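Local atomic coordinates of beta-galactosidase (PDB entry 6Y2K), a protein that hydrolyses terminal beta-D-galactose residues from beta-galactosides as a cold-active, hexameric glycoside hydrolase of family GH42. Residues E402-G410 against V612-F620; S38-P46 against P77-H85. All blocks are in the same frame, centred on the assembly; numbering follows the deposited sequence.

Interaction 1 (E402-G410 against V612-F620); sequences ELMSLPSAG and VRERGNVIF
R613 reaches across to S408 with an extended side chain and closes on its carbonyl oxygen end-on: NH1 lies 2.9 Å and NH2 2.8 Å from S408 O, which sits in the guanidinium plane between them. The same two nitrogens serve other carbonyls, V453 O from NH1 and S343 O from NH2, a load that arginine's planar fan of N-H groups suits well. At E614 it is the backbone that takes part, through a water donating to E614 O at 2.7 Å and to A409 O at 3.0 Å.

R615 passes alongside P407 O, bends at chi3 (64°) and brings NH2 between two carbonyl oxygens that lie in its guanidinium plane. The bond to L406 O, 2.9 Å, is nearly straight at 171°; the one to M404 O, also 2.9 Å, is more bent and meets that oxygen from above the carbonyl plane, 59° out of it. M404 lies near the C-terminal end of helix 400-404, and the positive charge probably also suits carbonyls there. A leucine here, with no N-H groups, would probably leave M404 O, L406 O and F342 O without this donor's bonds and the 404-406 turn less firmly held to the hairpin.

R615 to V618 form the type II' turn of a two-residue beta hairpin, the bend between strands 610-615 and 618-623 of the C-terminal antiparallel sheet. G616 fits its first corner twice over: its positive phi favours glycine, and its CA lies 3.8 Å from P407 CG, where a beta carbon would crowd the proline ring. N617, a common residue at the second corner, precedes V618, whose CG2 meets L406 CD1 at 3.9 Å, the two side chains crossing at about a right angle. The other branch, V618 CG1, lies over one face of the F620 ring, near its rim.

Interaction 2 (S38-P46 against P77-H85); sequences SWSTIEPTP and PPKWLVDRH
Two loops that follow neighbouring strands of the TIM barrel, 29-34 and 67-71, each carry a short helix, and here they interlock through W39, E43 and P46 on one and P78 and W80 on the other. The W80 indole is held flat. Its NE1 gives a bond of 2.9 Å (157°) to E43 O near the ring plane, P46 CD sits 3.6 Å above the centre of one face, and L81 CB lies against the opposite face, towards its rim. W80 CG lies between the backbone N and the carbonyl carbon (chi1 64°), which turns the indole towards E43 and P46. W39 is fixed in a similar way: P78 CD makes a CH-pi contact 3.6 Å from the centroid of its five-membered ring, while NE1 donates to E43 OE1 at 3.2 Å, an oxygen also salt-bridged to R119. The compact, rigid proline rings offer C-H groups that suit one face of each indole. L81 CD1 approaches W39 CZ2 to 3.5 Å, and farther along P46 CG lies over one face of the R84 guanidinium. Helix 111-128 backs the pair, Y113 touching W39, P77 and L81, and a second subunit covers another side, its R188 packing on P46 and W80.

In the fold
The two contacts lie far apart, their centres about 46 Å from each other and their nearest atoms about 26 Å. Interaction 2 joins loops leaving the C-terminal ends of barrel strands, the end where TIM-barrel enzymes carry their active sites, and it takes part in a subunit interface of the hexamer. Interaction 1 belongs to the other end: its arginines bond to the last residues of helix 333-343, which runs back towards the N-terminal ends of the strands, and L403 packs on M1. There 402-410, leading from the short helix 400-404 into strand 412-415 of the mixed sheet, meets the C-terminal sheet, and no other chain touches it.

Interaction 1 (E402-G410 against V612-F620)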
loop_
_atom_site.group_PDB
_atom_site.type_symbol
_atom_site.label_atom_id
_atom_site.label_comp_id
_atom_site.label_asym_id
_atom_site.label_seq_id
_atom_site.Cartn_x
_atom_site.Cartn_y
_atom_site.Cartn_z
ATOM N N GLU A 402 -40.430 -1.535 -41.523
ATOM C CA GLU A 402 -40.356 -2.891 -40.975
ATOM C C GLU A 402 -39.181 -3.053 -40.000
ATOM O O GLU A 402 -39.320 -3.701 -38.964
ATOM C CB GLU A 402 -40.246 -3.914 -42.101
ATOM C CG GLU A 402 -41.532 -4.067 -42.901
ATOM C CD GLU A 402 -41.353 -4.904 -44.155
ATOM O OE1 GLU A 402 -40.316 -4.770 -44.842
ATOM O OE2 GLU A 402 -42.264 -5.702 -44.451
ATOM N N LEU A 403 -38.047 -2.439 -40.336
ATOM C CA LEU A 403 -36.855 -2.430 -39.468
ATOM C C LEU A 403 -37.188 -1.860 -38.087
ATOM O O LEU A 403 -36.885 -2.470 -37.060
ATOM C CB LEU A 403 -35.720 -1.607 -40.096
ATOM C CG LEU A 403 -34.281 -2.121 -40.023
ATOM C CD1 LEU A 403 -33.326 -0.958 -40.236
ATOM C CD2 LEU A 403 -33.960 -2.855 -38.736
ATOM N N MET A 404 -37.825 -0.694 -38.083
ATOM C CA MET A 404 -38.268 -0.029 -36.852
ATOM C C MET A 404 -39.259 -0.879 -36.052
ATOM O O MET A 404 -39.273 -0.816 -34.824
ATOM C CB MET A 404 -38.884 1.334 -37.194
ATOM C CG MET A 404 -39.485 2.102 -36.027
ATOM S SD MET A 404 -40.151 3.687 -36.556
ATOM C CE MET A 404 -38.622 4.569 -36.796
ATOM N N SER A 405 -40.086 -1.657 -36.755
ATOM C CA SER A 405 -41.092 -2.509 -36.137
ATOM C C SER A 405 -40.574 -3.840 -35.575
ATOM O O SER A 405 -41.364 -4.587 -34.995
ATOM C CB SER A 405 -42.210 -2.803 -37.146
ATOM O OG SER A 405 -42.795 -1.593 -37.596
ATOM N N LEU A 406 -39.284 -4.152 -35.736
ATOM C CA LEU A 406 -38.707 -5.348 -35.101
ATOM C C LEU A 406 -39.068 -5.389 -33.615
ATOM O O LEU A 406 -39.058 -4.343 -32.954
ATOM C CB LEU A 406 -37.180 -5.379 -35.226
ATOM C CG LEU A 406 -36.556 -5.801 -36.555
ATOM C CD1 LEU A 406 -35.056 -5.544 -36.508
ATOM C CD2 LEU A 406 -36.860 -7.260 -36.859
ATOM N N PRO A 407 -39.387 -6.584 -33.083
ATOM C CA PRO A 407 -39.718 -6.658 -31.661
ATOM C C PRO A 407 -38.547 -6.223 -30.773
ATOM O O PRO A 407 -37.387 -6.363 -31.164
ATOM C CB PRO A 407 -40.088 -8.134 -31.438
ATOM C CG PRO A 407 -39.611 -8.867 -32.637
ATOM C CD PRO A 407 -39.506 -7.889 -33.760
ATOM N N SER A 408 -38.875 -5.643 -29.622
ATOM C CA SER A 408 -37.879 -5.102 -28.702
ATOM C C SER A 408 -37.955 -5.615 -27.267
ATOM O O SER A 408 -37.008 -5.409 -26.513
ATOM C CB SER A 408 -37.970 -3.576 -28.711
ATOM O OG SER A 408 -37.686 -3.079 -30.009
ATOM N N ALA A 409 -39.043 -6.287 -26.884
ATOM C CA ALA A 409 -39.255 -6.672 -25.490
ATOM C C ALA A 409 -38.326 -7.803 -25.063
ATOM O O ALA A 409 -38.066 -8.726 -25.835
ATOM C CB ALA A 409 -40.702 -7.076 -25.257
ATOM N N GLY A 410 -37.823 -7.711 -23.838
ATOM C CA GLY A 410 -37.139 -8.829 -23.181
ATOM C C GLY A 410 -38.138 -9.741 -22.489
ATOM O O GLY A 410 -39.297 -9.367 -22.286
ATOM N N VAL A 612 -24.799 -7.434 -24.961
ATOM C CA VAL A 612 -25.565 -7.982 -26.076
ATOM C C VAL A 612 -27.051 -7.700 -25.842
ATOM O O VAL A 612 -27.526 -7.643 -24.699
ATOM C CB VAL A 612 -25.330 -9.503 -26.232
ATOM C CG1 VAL A 612 -26.217 -10.103 -27.318
ATOM C CG2 VAL A 612 -23.886 -9.781 -26.584
ATOM N N ARG A 613 -27.778 -7.495 -26.930
ATOM C CA ARG A 613 -29.235 -7.398 -26.871
ATOM C C ARG A 613 -29.818 -7.891 -28.197
ATOM O O ARG A 613 -29.166 -7.778 -29.237
ATOM C CB ARG A 613 -29.686 -5.960 -26.564
ATOM C CG ARG A 613 -31.113 -5.898 -26.059
ATOM C CD ARG A 613 -31.552 -4.518 -25.582
ATOM N NE ARG A 613 -32.783 -4.655 -24.815
ATOM C CZ ARG A 613 -33.999 -4.872 -25.323
ATOM N NH1 ARG A 613 -35.027 -5.030 -24.490
ATOM N NH2 ARG A 613 -34.211 -4.933 -26.643
ATOM N N GLU A 614 -31.024 -8.456 -28.137
ATOM C CA GLU A 614 -31.711 -8.980 -29.320
ATOM C C GLU A 614 -32.954 -8.178 -29.683
ATOM O O GLU A 614 -33.670 -7.703 -28.805
ATOM C CB GLU A 614 -32.138 -10.426 -29.087
ATOM C CG GLU A 614 -30.980 -11.356 -28.773
ATOM C CD GLU A 614 -31.377 -12.826 -28.751
ATOM O OE1 GLU A 614 -30.459 -13.666 -28.673
ATOM O OE2 GLU A 614 -32.591 -13.146 -28.822
ATOM N N ARG A 615 -33.193 -8.045 -30.986
ATOM C CA ARG A 615 -34.481 -7.612 -31.532
ATOM C C ARG A 615 -34.918 -8.625 -32.587
ATOM O O ARG A 615 -34.390 -8.634 -33.704
ATOM C CB ARG A 615 -34.371 -6.216 -32.143
ATOM C CG ARG A 615 -34.168 -5.129 -31.097
ATOM C CD ARG A 615 -34.261 -3.727 -31.680
ATOM N NE ARG A 615 -35.596 -3.431 -32.208
ATOM C CZ ARG A 615 -35.920 -2.345 -32.911
ATOM N NH1 ARG A 615 -35.019 -1.405 -33.191
ATOM N NH2 ARG A 615 -37.171 -2.193 -33.334
ATOM N N GLY A 616 -35.857 -9.490 -32.215
ATOM C CA GLY A 616 -36.275 -10.607 -33.060
ATOM C C GLY A 616 -35.097 -11.491 -33.435
ATOM O O GLY A 616 -34.442 -12.063 -32.566
ATOM N N ASN A 617 -34.808 -11.537 -34.733
ATOM C CA ASN A 617 -33.727 -12.339 -35.311
ATOM C C ASN A 617 -32.385 -11.594 -35.410
ATOM O O ASN A 617 -31.417 -12.134 -35.944
ATOM C CB ASN A 617 -34.147 -12.908 -36.695
ATOM C CG ASN A 617 -34.205 -11.852 -37.805
ATOM O OD1 ASN A 617 -33.575 -12.013 -38.849
ATOM N ND2 ASN A 617 -34.976 -10.792 -37.598
ATOM N N VAL A 618 -32.318 -10.355 -34.909
ATOM C CA VAL A 618 -31.079 -9.552 -34.964
ATOM C C VAL A 618 -30.402 -9.546 -33.580
ATOM O O VAL A 618 -31.082 -9.364 -32.561
ATOM C CB VAL A 618 -31.354 -8.108 -35.437
ATOM C CG1 VAL A 618 -30.058 -7.307 -35.561
ATOM C CG2 VAL A 618 -32.102 -8.120 -36.764
ATOM N N ILE A 619 -29.083 -9.780 -33.571
ATOM C CA ILE A 619 -28.262 -9.774 -32.355
ATOM C C ILE A 619 -27.321 -8.578 -32.436
ATOM O O ILE A 619 -26.571 -8.454 -33.407
ATOM C CB ILE A 619 -27.385 -11.045 -32.218
ATOM C CG1 ILE A 619 -28.160 -12.331 -32.520
ATOM C CG2 ILE A 619 -26.800 -11.139 -30.816
ATOM C CD1 ILE A 619 -29.092 -12.751 -31.411
ATOM N N PHE A 620 -27.352 -7.702 -31.431
ATOM C CA PHE A 620 -26.469 -6.528 -31.389
ATOM C C PHE A 620 -25.424 -6.779 -30.312
ATOM O O PHE A 620 -25.784 -7.085 -29.187
ATOM C CB PHE A 620 -27.252 -5.248 -31.047
ATOM C CG PHE A 620 -28.409 -4.942 -31.984
ATOM C CD1 PHE A 620 -29.635 -5.577 -31.833
ATOM C CD2 PHE A 620 -28.278 -3.988 -32.992
ATOM C CE1 PHE A 620 -30.703 -5.289 -32.684
ATOM C CE2 PHE A 620 -29.341 -3.692 -33.840
ATOM C CZ PHE A 620 -30.556 -4.346 -33.689
HETATM O O HOH W 1 -35.235 -8.627 -26.757
#

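Interaction 2 (S38-P46 against P77-H85)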
loop_
_atom_site.group_PDB
_atom_site.type_symbol
_atom_site.label_atom_id
_atom_site.label_comp_id
_atom_site.label_asym_id
_atom_site.label_seq_id
_atom_site.Cartn_x
_atom_site.Cartn_y
_atom_site.Cartn_z
ATOM N N SER A 38 -37.245 29.514 -27.543
ATOM C CA SER A 38 -37.403 30.680 -28.440
ATOM C C SER A 38 -38.406 31.763 -27.987
ATOM O O SER A 38 -38.667 32.694 -28.744
ATOM C CB SER A 38 -37.742 30.198 -29.872
ATOM O OG SER A 38 -39.016 29.569 -29.942
ATOM N N TRP A 39 -38.941 31.679 -26.766
ATOM C CA TRP A 39 -39.969 32.641 -26.329
ATOM C C TRP A 39 -39.512 34.098 -26.447
ATOM O O TRP A 39 -40.273 34.927 -26.932
ATOM C CB TRP A 39 -40.490 32.339 -24.908
ATOM C CG TRP A 39 -41.865 32.908 -24.570
ATOM C CD1 TRP A 39 -42.418 34.087 -25.005
ATOM C CD2 TRP A 39 -42.832 32.335 -23.673
ATOM N NE1 TRP A 39 -43.659 34.270 -24.451
ATOM C CE2 TRP A 39 -43.940 33.215 -23.629
ATOM C CE3 TRP A 39 -42.863 31.176 -22.889
ATOM C CZ2 TRP A 39 -45.075 32.957 -22.854
ATOM C CZ3 TRP A 39 -43.992 30.922 -22.116
ATOM C CH2 TRP A 39 -45.086 31.808 -22.109
ATOM N N SER A 40 -38.280 34.426 -26.047
ATOM C CA SER A 40 -37.802 35.818 -26.189
ATOM C C SER A 40 -37.668 36.275 -27.654
ATOM O O SER A 40 -37.715 37.473 -27.920
ATOM C CB SER A 40 -36.491 36.075 -25.429
ATOM O OG SER A 40 -35.346 35.631 -26.142
ATOM N N THR A 41 -37.499 35.334 -28.587
ATOM C CA THR A 41 -37.506 35.647 -30.026
ATOM C C THR A 41 -38.952 35.853 -30.508
ATOM O O THR A 41 -39.232 36.791 -31.257
ATOM C CB THR A 41 -36.806 34.537 -30.841
ATOM O OG1 THR A 41 -35.451 34.392 -30.389
ATOM C CG2 THR A 41 -36.795 34.856 -32.334
ATOM N N ILE A 42 -39.863 34.993 -30.050
ATOM C CA ILE A 42 -41.280 35.077 -30.428
ATOM C C ILE A 42 -41.949 36.337 -29.856
ATOM O O ILE A 42 -42.677 37.015 -30.574
ATOM C CB ILE A 42 -42.086 33.839 -29.969
ATOM C CG1 ILE A 42 -41.561 32.561 -30.647
ATOM C CG2 ILE A 42 -43.578 34.010 -30.282
ATOM C CD1 ILE A 42 -42.006 31.281 -29.973
ATOM N N GLU A 43 -41.721 36.616 -28.570
ATOM C CA GLU A 43 -42.418 37.686 -27.847
ATOM C C GLU A 43 -41.431 38.435 -26.938
ATOM O O GLU A 43 -41.407 38.218 -25.720
ATOM C CB GLU A 43 -43.596 37.117 -27.043
ATOM C CG GLU A 43 -44.588 38.178 -26.565
ATOM C CD GLU A 43 -45.819 37.607 -25.860
ATOM O OE1 GLU A 43 -45.763 36.462 -25.376
ATOM O OE2 GLU A 43 -46.861 38.301 -25.772
ATOM N N PRO A 44 -40.607 39.316 -27.530
ATOM C CA PRO A 44 -39.616 40.061 -26.733
ATOM C C PRO A 44 -40.227 41.061 -25.764
ATOM O O PRO A 44 -39.586 41.412 -24.779
ATOM C CB PRO A 44 -38.758 40.792 -27.774
ATOM C CG PRO A 44 -39.419 40.612 -29.091
ATOM C CD PRO A 44 -40.481 39.561 -28.976
ATOM N N THR A 45 -41.438 41.530 -26.070
ATOM C CA THR A 45 -42.215 42.396 -25.185
ATOM C C THR A 45 -43.680 41.979 -25.393
ATOM O O THR A 45 -44.039 41.574 -26.503
ATOM C CB THR A 45 -41.937 43.888 -25.498
ATOM O OG1 THR A 45 -42.584 44.739 -24.542
ATOM C CG2 THR A 45 -42.392 44.273 -26.918
ATOM N N PRO A 46 -44.514 42.021 -24.336
ATOM C CA PRO A 46 -45.847 41.417 -24.422
ATOM C C PRO A 46 -46.731 41.977 -25.534
ATOM O O PRO A 46 -46.878 43.191 -25.662
ATOM C CB PRO A 46 -46.473 41.703 -23.045
ATOM C CG PRO A 46 -45.640 42.774 -22.451
ATOM C CD PRO A 46 -44.267 42.576 -22.994
ATOM N N PRO A 77 -39.372 31.048 -19.944
ATOM C CA PRO A 77 -40.176 32.251 -20.193
ATOM C C PRO A 77 -39.345 33.539 -20.045
ATOM O O PRO A 77 -38.337 33.534 -19.318
ATOM C CB PRO A 77 -41.273 32.174 -19.127
ATOM C CG PRO A 77 -40.655 31.389 -18.014
ATOM C CD PRO A 77 -39.766 30.379 -18.688
ATOM N N PRO A 78 -39.746 34.629 -20.738
ATOM C CA PRO A 78 -38.920 35.842 -20.729
ATOM C C PRO A 78 -38.993 36.629 -19.424
ATOM O O PRO A 78 -39.929 36.449 -18.646
ATOM C CB PRO A 78 -39.488 36.687 -21.886
ATOM C CG PRO A 78 -40.571 35.887 -22.521
ATOM C CD PRO A 78 -40.952 34.792 -21.569
ATOM N N LYS A 79 -38.032 37.532 -19.228
ATOM C CA LYS A 79 -37.940 38.306 -17.989
ATOM C C LYS A 79 -39.150 39.220 -17.765
ATOM O O LYS A 79 -39.608 39.374 -16.626
ATOM C CB LYS A 79 -36.657 39.136 -17.958
ATOM C CG LYS A 79 -36.388 39.880 -16.646
ATOM C CD LYS A 79 -36.561 39.013 -15.401
ATOM C CE LYS A 79 -35.649 39.469 -14.261
ATOM N NZ LYS A 79 -35.899 40.887 -13.874
ATOM N N TRP A 80 -39.683 39.813 -18.840
ATOM C CA TRP A 80 -40.891 40.635 -18.701
ATOM C C TRP A 80 -42.054 39.843 -18.092
ATOM O O TRP A 80 -42.833 40.378 -17.307
ATOM C CB TRP A 80 -41.303 41.296 -20.027
ATOM C CG TRP A 80 -41.708 40.377 -21.140
ATOM C CD1 TRP A 80 -40.965 40.063 -22.230
ATOM C CD2 TRP A 80 -42.956 39.684 -21.295
ATOM N NE1 TRP A 80 -41.658 39.215 -23.057
ATOM C CE2 TRP A 80 -42.884 38.964 -22.506
ATOM C CE3 TRP A 80 -44.134 39.610 -20.541
ATOM C CZ2 TRP A 80 -43.938 38.166 -22.968
ATOM C CZ3 TRP A 80 -45.178 38.821 -20.997
ATOM C CH2 TRP A 80 -45.073 38.109 -22.202
ATOM N N LEU A 81 -42.156 38.561 -18.439
ATOM C CA LEU A 81 -43.227 37.700 -17.918
ATOM C C LEU A 81 -42.983 37.355 -16.437
ATOM O O LEU A 81 -43.898 37.427 -15.618
ATOM C CB LEU A 81 -43.353 36.445 -18.799
ATOM C CG LEU A 81 -44.551 35.505 -18.591
ATOM C CD1 LEU A 81 -44.814 34.687 -19.851
ATOM C CD2 LEU A 81 -44.346 34.574 -17.398
ATOM N N VAL A 82 -41.741 37.016 -16.102
ATOM C CA VAL A 82 -41.333 36.781 -14.704
ATOM C C VAL A 82 -41.647 38.005 -13.830
ATOM O O VAL A 82 -42.214 37.865 -12.744
ATOM C CB VAL A 82 -39.827 36.400 -14.600
ATOM C CG1 VAL A 82 -39.344 36.387 -13.151
ATOM C CG2 VAL A 82 -39.565 35.045 -15.266
ATOM N N ASP A 83 -41.297 39.195 -14.317
ATOM C CA ASP A 83 -41.536 40.431 -13.572
ATOM C C ASP A 83 -43.036 40.685 -13.335
ATOM O O ASP A 83 -43.414 41.228 -12.300
ATOM C CB ASP A 83 -40.901 41.638 -14.285
ATOM C CG ASP A 83 -39.378 41.633 -14.230
ATOM O OD1 ASP A 83 -38.794 40.903 -13.406
ATOM O OD2 ASP A 83 -38.754 42.371 -15.021
ATOM N N ARG A 84 -43.874 40.283 -14.289
ATOM C CA ARG A 84 -45.335 40.368 -14.132
ATOM C C ARG A 84 -45.934 39.365 -13.148
ATOM O O ARG A 84 -47.014 39.612 -12.619
ATOM C CB ARG A 84 -46.034 40.179 -15.477
ATOM C CG ARG A 84 -45.945 41.386 -16.382
ATOM C CD ARG A 84 -46.673 41.119 -17.689
ATOM N NE ARG A 84 -46.868 42.362 -18.426
ATOM C CZ ARG A 84 -47.749 42.533 -19.409
ATOM N NH1 ARG A 84 -48.540 41.535 -19.825
ATOM N NH2 ARG A 84 -47.831 43.722 -19.992
ATOM N N HIS A 85 -45.256 38.239 -12.925
ATOM C CA HIS A 85 -45.786 37.158 -12.098
ATOM C C HIS A 85 -44.756 36.672 -11.073
ATOM O O HIS A 85 -44.266 35.551 -11.177
ATOM C CB HIS A 85 -46.233 35.996 -12.990
ATOM C CG HIS A 85 -47.250 36.379 -14.019
ATOM N ND1 HIS A 85 -48.567 36.639 -13.704
ATOM C CD2 HIS A 85 -47.141 36.546 -15.358
ATOM C CE1 HIS A 85 -49.224 36.952 -14.806
ATOM N NE2 HIS A 85 -48.384 36.890 -15.826
#